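PDB 4XTK: CRISPR-associated endonuclease Cas1 from Thermotoga maritima, which probably acts as a magnesium- or manganese-dependent endonuclease on double-stranded DNA in CRISPR adaptive immunity against viruses and other mobile elements. Local coordinates for residues 105-110 against 146-151; 115-120 against 153-158; 236-241 against 303-308. All blocks are in the same frame, centred on the assembly; numbering follows the deposited sequence.

Contact 1 of 3, residues 105-110 against 146-151; sequences KRMLIA and SNVSEL
Met107 and Val148 bring their backbones to within 6.1 Å, CA to CA, where the early turns of helix 103-127 pass the start of helix 148-166. Asn147 is the N-cap of that second helix: its OD1 accepts the N-H of Ser149 at 2.6 Å, from above the amide's carbonyl plane. Val148, the next residue, points at the facing helix and divides its two methyls between two partners. CG2 lies 3.5 Å from Met107 SD, the two side chains lying alongside with opposed directions. CG1, anti to the backbone N (chi1 -179°), takes the other side and comes 3.4 Å from Arg106 NH2, on one face of the guanidinium, with Val148 CB above the centre of the plane on that face. Arg106 reaches this place with an extended chain, and its NE is hydrogen-bonded to the carbonyl oxygen of Tyr219. One turn on, Leu151 continues the seam through CD2, which meets Met107 CE at 3.7 Å and Ala110 CB at 3.9 Å. Bends at chi2 and chi3 let the methionine serve both Val148 and Leu151. Methyl, thioether and CB contacts make the pairing apolar, except where the guanidinium face lies on valine. The arginine thus lends its flat surface to valine while NE stays committed to the loop ahead of His221, a manganese ligand by similarity.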
loop_
_atom_site.group_PDB
_atom_site.type_symbol
_atom_site.label_atom_id
_atom_site.label_comp_id
_atom_site.label_asym_id
_atom_site.label_seq_id
_atom_site.Cartn_x
_atom_site.Cartn_y
_atom_site.Cartn_z
ATOM N N LYS E 105 3.586 4.161 25.276
ATOM C CA LYS E 105 2.971 4.883 24.176
ATOM C C LYS E 105 1.713 4.176 23.695
ATOM O O LYS E 105 0.717 4.821 23.365
ATOM C CB LYS E 105 3.969 5.056 23.031
ATOM C CG LYS E 105 5.129 5.960 23.400
ATOM C CD LYS E 105 5.954 6.354 22.187
ATOM C CE LYS E 105 7.019 7.372 22.574
ATOM N NZ LYS E 105 8.193 7.325 21.660
ATOM N N ARG E 106 1.759 2.848 23.666
ATOM C CA ARG E 106 0.606 2.062 23.266
ATOM C C ARG E 106 -0.519 2.240 24.272
ATOM O O ARG E 106 -1.680 2.365 23.897
ATOM C CB ARG E 106 0.966 0.582 23.134
ATOM C CG ARG E 106 -0.200 -0.261 22.660
ATOM C CD ARG E 106 0.141 -1.734 22.595
ATOM N NE ARG E 106 -1.057 -2.543 22.383
ATOM C CZ ARG E 106 -1.115 -3.857 22.575
ATOM N NH1 ARG E 106 -0.041 -4.516 22.989
ATOM N NH2 ARG E 106 -2.247 -4.511 22.361
ATOM N N MET E 107 -0.161 2.258 25.552
ATOM C CA MET E 107 -1.140 2.415 26.615
ATOM C C MET E 107 -1.843 3.753 26.500
ATOM O O MET E 107 -3.058 3.848 26.655
ATOM C CB MET E 107 -0.483 2.299 27.995
ATOM C CG MET E 107 -0.667 0.954 28.689
ATOM S SD MET E 107 -2.384 0.430 28.874
ATOM C CE MET E 107 -3.156 1.957 29.351
ATOM N N LEU E 108 -1.058 4.785 26.225
ATOM C CA LEU E 108 -1.563 6.141 26.077
ATOM C C LEU E 108 -2.639 6.231 24.982
ATOM O O LEU E 108 -3.686 6.846 25.177
ATOM C CB LEU E 108 -0.399 7.078 25.768
ATOM C CG LEU E 108 -0.536 8.548 26.126
ATOM C CD1 LEU E 108 -1.044 8.665 27.544
ATOM C CD2 LEU E 108 0.827 9.215 25.998
ATOM N N ILE E 109 -2.377 5.599 23.839
ATOM C CA ILE E 109 -3.305 5.618 22.715
ATOM C C ILE E 109 -4.534 4.769 23.011
ATOM O O ILE E 109 -5.668 5.185 22.756
ATOM C CB ILE E 109 -2.633 5.112 21.421
ATOM C CG1 ILE E 109 -1.455 6.019 21.047
ATOM C CG2 ILE E 109 -3.639 5.042 20.271
ATOM C CD1 ILE E 109 -0.615 5.505 19.882
ATOM N N ALA E 110 -4.306 3.580 23.557
ATOM C CA ALA E 110 -5.400 2.675 23.887
ATOM C C ALA E 110 -6.304 3.273 24.963
ATOM O O ALA E 110 -7.524 3.128 24.914
ATOM C CB ALA E 110 -4.858 1.326 24.338
ATOM N N SER E 146 -2.869 -1.137 34.251
ATOM C CA SER E 146 -1.516 -0.919 33.724
ATOM C C SER E 146 -1.119 -1.841 32.533
ATOM O O SER E 146 0.023 -1.758 32.063
ATOM C CB SER E 146 -0.485 -1.026 34.871
ATOM O OG SER E 146 -0.694 -2.180 35.681
ATOM N N ASN E 147 -2.041 -2.685 32.040
ATOM C CA ASN E 147 -1.775 -3.520 30.851
ATOM C C ASN E 147 -2.912 -3.402 29.821
ATOM O O ASN E 147 -4.093 -3.447 30.165
ATOM C CB ASN E 147 -1.554 -4.993 31.258
ATOM C CG ASN E 147 -1.647 -5.993 30.067
ATOM O OD1 ASN E 147 -1.702 -5.617 28.890
ATOM N ND2 ASN E 147 -1.607 -7.279 30.392
ATOM N N VAL E 148 -2.533 -3.284 28.550
ATOM C CA VAL E 148 -3.477 -3.132 27.441
ATOM C C VAL E 148 -4.432 -4.319 27.276
ATOM O O VAL E 148 -5.595 -4.142 26.907
ATOM C CB VAL E 148 -2.722 -2.921 26.110
ATOM C CG1 VAL E 148 -3.690 -2.746 24.945
ATOM C CG2 VAL E 148 -1.780 -1.728 26.217
ATOM N N SER E 149 -3.946 -5.529 27.538
ATOM C CA SER E 149 -4.797 -6.710 27.427
ATOM C C SER E 149 -5.945 -6.626 28.419
ATOM O O SER E 149 -7.093 -6.934 28.096
ATOM C CB SER E 149 -4.005 -7.986 27.669
ATOM O OG SER E 149 -4.854 -9.115 27.560
ATOM N N GLU E 150 -5.616 -6.200 29.632
ATOM C CA GLU E 150 -6.609 -5.955 30.662
ATOM C C GLU E 150 -7.604 -4.907 30.169
ATOM O O GLU E 150 -8.805 -5.004 30.413
ATOM C CB GLU E 150 -5.920 -5.499 31.953
ATOM C CG GLU E 150 -6.837 -5.278 33.139
ATOM C CD GLU E 150 -6.075 -4.880 34.395
ATOM O OE1 GLU E 150 -4.831 -4.759 34.327
ATOM O OE2 GLU E 150 -6.722 -4.684 35.448
ATOM N N LEU E 151 -7.087 -3.922 29.441
ATOM C CA LEU E 151 -7.866 -2.777 28.995
ATOM C C LEU E 151 -8.924 -3.148 27.947
ATOM O O LEU E 151 -10.041 -2.642 27.982
ATOM C CB LEU E 151 -6.926 -1.705 28.439
ATOM C CG LEU E 151 -7.410 -0.256 28.421
ATOM C CD1 LEU E 151 -7.916 0.166 29.794
ATOM C CD2 LEU E 151 -6.294 0.662 27.942
#

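Contact 2 of 3, residues 115-120 against 153-158; sequences SRSFQN and GIEGNA
Ser117 is the first residue of 115-120 to meet the other helix, with CB 3.8 Å from OE2 of Glu155. Its hydroxyl has a different engagement, a hydrogen bond with the carbonyl oxygen of Ile113 one turn back, while Glu155 OE2 forms a salt bridge with Arg159. Glu155 bends at chi2 (-87°), which brings its carboxylate across toward the serine. By similarity it is a manganese ligand, so helix 148-166 probably contributes a ligand to the nuclease site. Segments 115-120 and 153-158 run almost parallel, 10° apart with axes 10.9 Å from each other, within the helical catalytic domain of the Cas1 family. Phe118 follows and bridges the gap with its ring. CE1 touches Ala158 CB at 3.5 Å and Glu155 CG at 3.9 Å, both approaching obliquely. At the ring edge, near its plane, lies the carbonyl oxygen of Ile154, 4.3 Å from CZ, and Ile154 CG2 is equally distant from that carbon. Ring and Glu155 carboxylate are turned only 18° from each other. Tyr138 and Ala142 of helix 136-144 also pack on the phenylalanine. At the end of the segment, Asn120 sends ND2 to the carbonyl oxygen of Leu237 in helix 230-252.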
loop_
_atom_site.group_PDB
_atom_site.type_symbol
_atom_site.label_atom_id
_atom_site.label_comp_id
_atom_site.label_asym_id
_atom_site.label_seq_id
_atom_site.Cartn_x
_atom_site.Cartn_y
_atom_site.Cartn_z
ATOM N N SER E 115 -11.321 5.726 26.868
ATOM C CA SER E 115 -11.870 6.910 27.523
ATOM C C SER E 115 -13.014 7.517 26.711
ATOM O O SER E 115 -14.085 7.810 27.247
ATOM C CB SER E 115 -10.768 7.950 27.744
ATOM O OG SER E 115 -11.260 9.085 28.430
ATOM N N ARG E 116 -12.788 7.687 25.412
ATOM C CA ARG E 116 -13.785 8.293 24.540
ATOM C C ARG E 116 -14.956 7.345 24.300
ATOM O O ARG E 116 -16.112 7.770 24.307
ATOM C CB ARG E 116 -13.145 8.715 23.215
ATOM C CG ARG E 116 -12.091 9.818 23.351
ATOM C CD ARG E 116 -12.701 11.210 23.176
ATOM N NE ARG E 116 -13.446 11.322 21.924
ATOM C CZ ARG E 116 -14.765 11.482 21.846
ATOM N NH1 ARG E 116 -15.492 11.559 22.954
ATOM N NH2 ARG E 116 -15.357 11.565 20.662
ATOM N N SER E 117 -14.656 6.064 24.095
ATOM C CA SER E 117 -15.693 5.042 23.953
ATOM C C SER E 117 -16.664 5.052 25.131
ATOM O O SER E 117 -17.879 4.939 24.952
ATOM C CB SER E 117 -15.070 3.650 23.820
ATOM O OG SER E 117 -14.541 3.448 22.523
ATOM N N PHE E 118 -16.120 5.184 26.335
ATOM C CA PHE E 118 -16.942 5.183 27.535
ATOM C C PHE E 118 -17.817 6.423 27.595
ATOM O O PHE E 118 -18.991 6.344 27.944
ATOM C CB PHE E 118 -16.076 5.095 28.800
ATOM C CG PHE E 118 -15.534 3.720 29.076
ATOM C CD1 PHE E 118 -15.702 2.694 28.166
ATOM C CD2 PHE E 118 -14.867 3.452 30.253
ATOM C CE1 PHE E 118 -15.203 1.429 28.418
ATOM C CE2 PHE E 118 -14.368 2.189 30.508
ATOM C CZ PHE E 118 -14.539 1.179 29.589
ATOM N N GLN E 119 -17.248 7.575 27.259
ATOM C CA GLN E 119 -18.008 8.809 27.379
ATOM C C GLN E 119 -19.106 8.861 26.320
ATOM O O GLN E 119 -20.193 9.376 26.574
ATOM C CB GLN E 119 -17.099 10.032 27.277
ATOM C CG GLN E 119 -17.798 11.315 27.705
ATOM C CD GLN E 119 -18.452 11.193 29.079
ATOM O OE1 GLN E 119 -17.842 10.709 30.035
ATOM N NE2 GLN E 119 -19.708 11.618 29.174
ATOM N N ASN E 120 -18.829 8.303 25.148
ATOM C CA ASN E 120 -19.840 8.199 24.110
ATOM C C ASN E 120 -20.971 7.274 24.534
ATOM O O ASN E 120 -22.143 7.565 24.285
ATOM C CB ASN E 120 -19.226 7.712 22.803
ATOM C CG ASN E 120 -18.348 8.757 22.154
ATOM O OD1 ASN E 120 -18.280 9.902 22.613
ATOM N ND2 ASN E 120 -17.682 8.376 21.072
ATOM N N GLY E 153 -10.270 -6.079 27.740
ATOM C CA GLY E 153 -11.239 -6.861 28.481
ATOM C C GLY E 153 -12.248 -5.983 29.190
ATOM O O GLY E 153 -13.450 -6.247 29.152
ATOM N N ILE E 154 -11.750 -4.934 29.836
ATOM C CA ILE E 154 -12.594 -3.991 30.558
ATOM C C ILE E 154 -13.555 -3.280 29.607
ATOM O O ILE E 154 -14.732 -3.099 29.921
ATOM C CB ILE E 154 -11.742 -2.953 31.314
ATOM C CG1 ILE E 154 -10.896 -3.647 32.386
ATOM C CG2 ILE E 154 -12.620 -1.892 31.956
ATOM C CD1 ILE E 154 -9.755 -2.794 32.927
ATOM N N GLU E 155 -13.053 -2.894 28.439
ATOM C CA GLU E 155 -13.871 -2.199 27.455
ATOM C C GLU E 155 -15.007 -3.105 26.983
ATOM O O GLU E 155 -16.172 -2.697 26.962
ATOM C CB GLU E 155 -13.009 -1.730 26.275
ATOM C CG GLU E 155 -13.577 -0.540 25.502
ATOM C CD GLU E 155 -14.544 -0.961 24.412
ATOM O OE1 GLU E 155 -14.553 -2.161 24.058
ATOM O OE2 GLU E 155 -15.292 -0.097 23.906
ATOM N N GLY E 156 -14.668 -4.339 26.624
ATOM C CA GLY E 156 -15.666 -5.317 26.228
ATOM C C GLY E 156 -16.767 -5.503 27.260
ATOM O O GLY E 156 -17.949 -5.506 26.920
ATOM N N ASN E 157 -16.378 -5.651 28.523
ATOM C CA ASN E 157 -17.340 -5.840 29.598
ATOM C C ASN E 157 -18.226 -4.613 29.778
ATOM O O ASN E 157 -19.426 -4.738 30.031
ATOM C CB ASN E 157 -16.622 -6.174 30.912
ATOM C CG ASN E 157 -15.886 -7.501 30.856
ATOM O OD1 ASN E 157 -16.271 -8.410 30.119
ATOM N ND2 ASN E 157 -14.825 -7.621 31.645
ATOM N N ALA E 158 -17.627 -3.432 29.645
ATOM C CA ALA E 158 -18.373 -2.177 29.671
ATOM C C ALA E 158 -19.422 -2.156 28.569
ATOM O O ALA E 158 -20.568 -1.770 28.791
ATOM C CB ALA E 158 -17.437 -0.991 29.521
#

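Contact 3 of 3, residues 236-241 against 303-308; sequences ELFKPA and SLIKME
Helix 230-252, which carries Glu236, a manganese ligand by similarity, packs against helix 301-316 through Phe238 and Leu237 in the interior of the helical catalytic domain. Segments 236-241 and 303-308 run nearly antiparallel, at 164° with axes 10.9 Å apart, and Phe238 is the residue most covered by the opposing segment. Its ring takes Ile305 over one face in a CH-pi contact: CG1 stands 3.5 Å from the ring centroid and only 3° off the normal. Ile305 presents this carbon because CG1 lies anti to its own carbonyl carbon (chi1 -58°). The far end of the ring reaches the opposing backbone, where CZ comes 3.5 Å from the CA of Ile305; the carbonyl oxygen of Leu304 approaches obliquely. Leu304 CB adds a contact of 3.7 Å to CE1, and Glu308 CB meets the ring edge near its plane. One residue earlier, Leu237 crosses Glu308 at about a right angle, Leu237 CD2 lying 3.5 Å from Glu308 CD. Leu237 also packs on Ile113, Arg116 and Ser117 of helix 103-127. The hydrogen-bonding pattern of 236-241 is interrupted, with a kink and a wider pi-type turn at 239-241, a region that includes Pro240, whose nitrogen has no proton to give. Glu236 takes no part in the packing; its OE1 forms salt bridges with Arg159 and with Lys239, the hydrogen bond from Lys239 being weak. The arrangement is consistent with the metal site of the Cas1 family, in which a helix supplies a ligand from one side while another side packs into the hydrophobic core.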
loop_
_atom_site.group_PDB
_atom_site.type_symbol
_atom_site.label_atom_id
_atom_site.label_comp_id
_atom_site.label_asym_id
_atom_site.label_seq_id
_atom_site.Cartn_x
_atom_site.Cartn_y
_atom_site.Cartn_z
ATOM N N GLU E 236 -14.778 1.806 17.849
ATOM C CA GLU E 236 -15.299 1.703 19.211
ATOM C C GLU E 236 -15.949 3.007 19.670
ATOM O O GLU E 236 -16.856 3.001 20.500
ATOM C CB GLU E 236 -14.189 1.303 20.190
ATOM C CG GLU E 236 -13.522 -0.041 19.905
ATOM C CD GLU E 236 -14.390 -1.251 20.246
ATOM O OE1 GLU E 236 -15.619 -1.098 20.406
ATOM O OE2 GLU E 236 -13.830 -2.369 20.356
ATOM N N LEU E 237 -15.489 4.120 19.115
ATOM C CA LEU E 237 -16.000 5.426 19.497
ATOM C C LEU E 237 -17.372 5.699 18.899
ATOM O O LEU E 237 -18.180 6.426 19.475
ATOM C CB LEU E 237 -15.034 6.528 19.059
ATOM C CG LEU E 237 -13.834 6.863 19.948
ATOM C CD1 LEU E 237 -12.834 5.719 20.003
ATOM C CD2 LEU E 237 -13.168 8.142 19.463
ATOM N N PHE E 238 -17.595 5.178 17.699
ATOM C CA PHE E 238 -18.774 5.546 16.930
ATOM C C PHE E 238 -19.902 4.519 16.923
ATOM O O PHE E 238 -20.933 4.737 16.282
ATOM C CB PHE E 238 -18.331 5.888 15.515
ATOM C CG PHE E 238 -17.318 6.983 15.477
ATOM C CD1 PHE E 238 -17.718 8.305 15.464
ATOM C CD2 PHE E 238 -15.961 6.695 15.516
ATOM C CE1 PHE E 238 -16.788 9.323 15.459
ATOM C CE2 PHE E 238 -15.029 7.701 15.511
ATOM C CZ PHE E 238 -15.441 9.019 15.484
ATOM N N LYS E 239 -19.707 3.410 17.626
ATOM C CA LYS E 239 -20.714 2.354 17.679
ATOM C C LYS E 239 -22.074 2.837 18.233
ATOM O O LYS E 239 -23.124 2.485 17.683
ATOM C CB LYS E 239 -20.190 1.162 18.493
ATOM C CG LYS E 239 -19.341 0.185 17.691
ATOM C CD LYS E 239 -18.702 -0.900 18.567
ATOM C CE LYS E 239 -18.040 -1.967 17.694
ATOM N NZ LYS E 239 -17.397 -3.048 18.481
ATOM N N PRO E 240 -22.070 3.627 19.326
ATOM C CA PRO E 240 -23.372 4.142 19.769
ATOM C C PRO E 240 -24.088 5.079 18.785
ATOM O O PRO E 240 -25.264 4.854 18.496
ATOM C CB PRO E 240 -23.023 4.902 21.054
ATOM C CG PRO E 240 -21.780 4.268 21.538
ATOM C CD PRO E 240 -21.011 3.906 20.312
ATOM N N ALA E 241 -23.390 6.083 18.262
ATOM C CA ALA E 241 -24.044 7.136 17.477
ATOM C C ALA E 241 -24.474 6.651 16.099
ATOM O O ALA E 241 -25.454 7.143 15.540
ATOM C CB ALA E 241 -23.130 8.343 17.340
ATOM N N SER E 303 -17.322 13.052 9.152
ATOM C CA SER E 303 -16.295 14.026 9.479
ATOM C C SER E 303 -15.741 13.764 10.870
ATOM O O SER E 303 -14.544 13.915 11.096
ATOM C CB SER E 303 -16.839 15.448 9.375
ATOM O OG SER E 303 -16.958 15.832 8.016
ATOM N N LEU E 304 -16.610 13.360 11.794
ATOM C CA LEU E 304 -16.180 13.032 13.150
ATOM C C LEU E 304 -15.159 11.900 13.148
ATOM O O LEU E 304 -14.174 11.941 13.894
ATOM C CB LEU E 304 -17.374 12.652 14.029
ATOM C CG LEU E 304 -18.119 13.792 14.729
ATOM C CD1 LEU E 304 -19.099 13.231 15.744
ATOM C CD2 LEU E 304 -17.154 14.759 15.397
ATOM N N ILE E 305 -15.399 10.893 12.315
ATOM C CA ILE E 305 -14.470 9.776 12.190
ATOM C C ILE E 305 -13.172 10.288 11.572
ATOM O O ILE E 305 -12.080 9.979 12.046
ATOM C CB ILE E 305 -15.059 8.633 11.339
ATOM C CG1 ILE E 305 -16.365 8.133 11.959
ATOM C CG2 ILE E 305 -14.071 7.483 11.215
ATOM C CD1 ILE E 305 -17.111 7.141 11.094
ATOM N N LYS E 306 -13.310 11.093 10.524
ATOM C CA LYS E 306 -12.171 11.720 9.874
ATOM C C LYS E 306 -11.328 12.487 10.888
ATOM O O LYS E 306 -10.101 12.385 10.893
ATOM C CB LYS E 306 -12.637 12.670 8.763
ATOM C CG LYS E 306 -12.997 12.004 7.440
ATOM C CD LYS E 306 -13.553 13.038 6.465
ATOM C CE LYS E 306 -14.271 12.405 5.280
ATOM N NZ LYS E 306 -13.884 13.040 3.985
ATOM N N MET E 307 -12.002 13.248 11.747
ATOM C CA MET E 307 -11.331 14.102 12.720
ATOM C C MET E 307 -10.560 13.286 13.749
ATOM O O MET E 307 -9.452 13.656 14.146
ATOM C CB MET E 307 -12.339 15.005 13.425
ATOM C CG MET E 307 -12.880 16.131 12.561
ATOM S SD MET E 307 -14.053 17.167 13.457
ATOM C CE MET E 307 -13.190 17.337 15.020
ATOM N N GLU E 308 -11.149 12.173 14.173
ATOM C CA GLU E 308 -10.520 11.301 15.156
ATOM C C GLU E 308 -9.252 10.675 14.584
ATOM O O GLU E 308 -8.250 10.514 15.285
ATOM C CB GLU E 308 -11.496 10.212 15.610
ATOM C CG GLU E 308 -11.042 9.459 16.843
ATOM C CD GLU E 308 -10.911 10.359 18.060
ATOM O OE1 GLU E 308 -11.655 11.360 18.149
ATOM O OE2 GLU E 308 -10.068 10.055 18.933
#

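Overall arrangement
Contacts 1 and 2 are successive stations along one helix pair, 103-127 with 148-166, their centres 13 Å apart and their segments alternating in the sequence. Contact 3 comes later in the chain and joins helix 230-252 to helix 301-316; its centre lies 14 Å from contact 2 and 20 Å from contact 1. Contacts 2 and 3 touch directly: Ser117 OG meets the carbonyl oxygen of Glu236 at 3.1 Å, a probable hydrogen bond. Close by, Glu155 of contact 2 and Glu236 of contact 3, manganese ligands by similarity together with His221, come from helices distant in sequence, illustrating how helix packing can assemble a metal site.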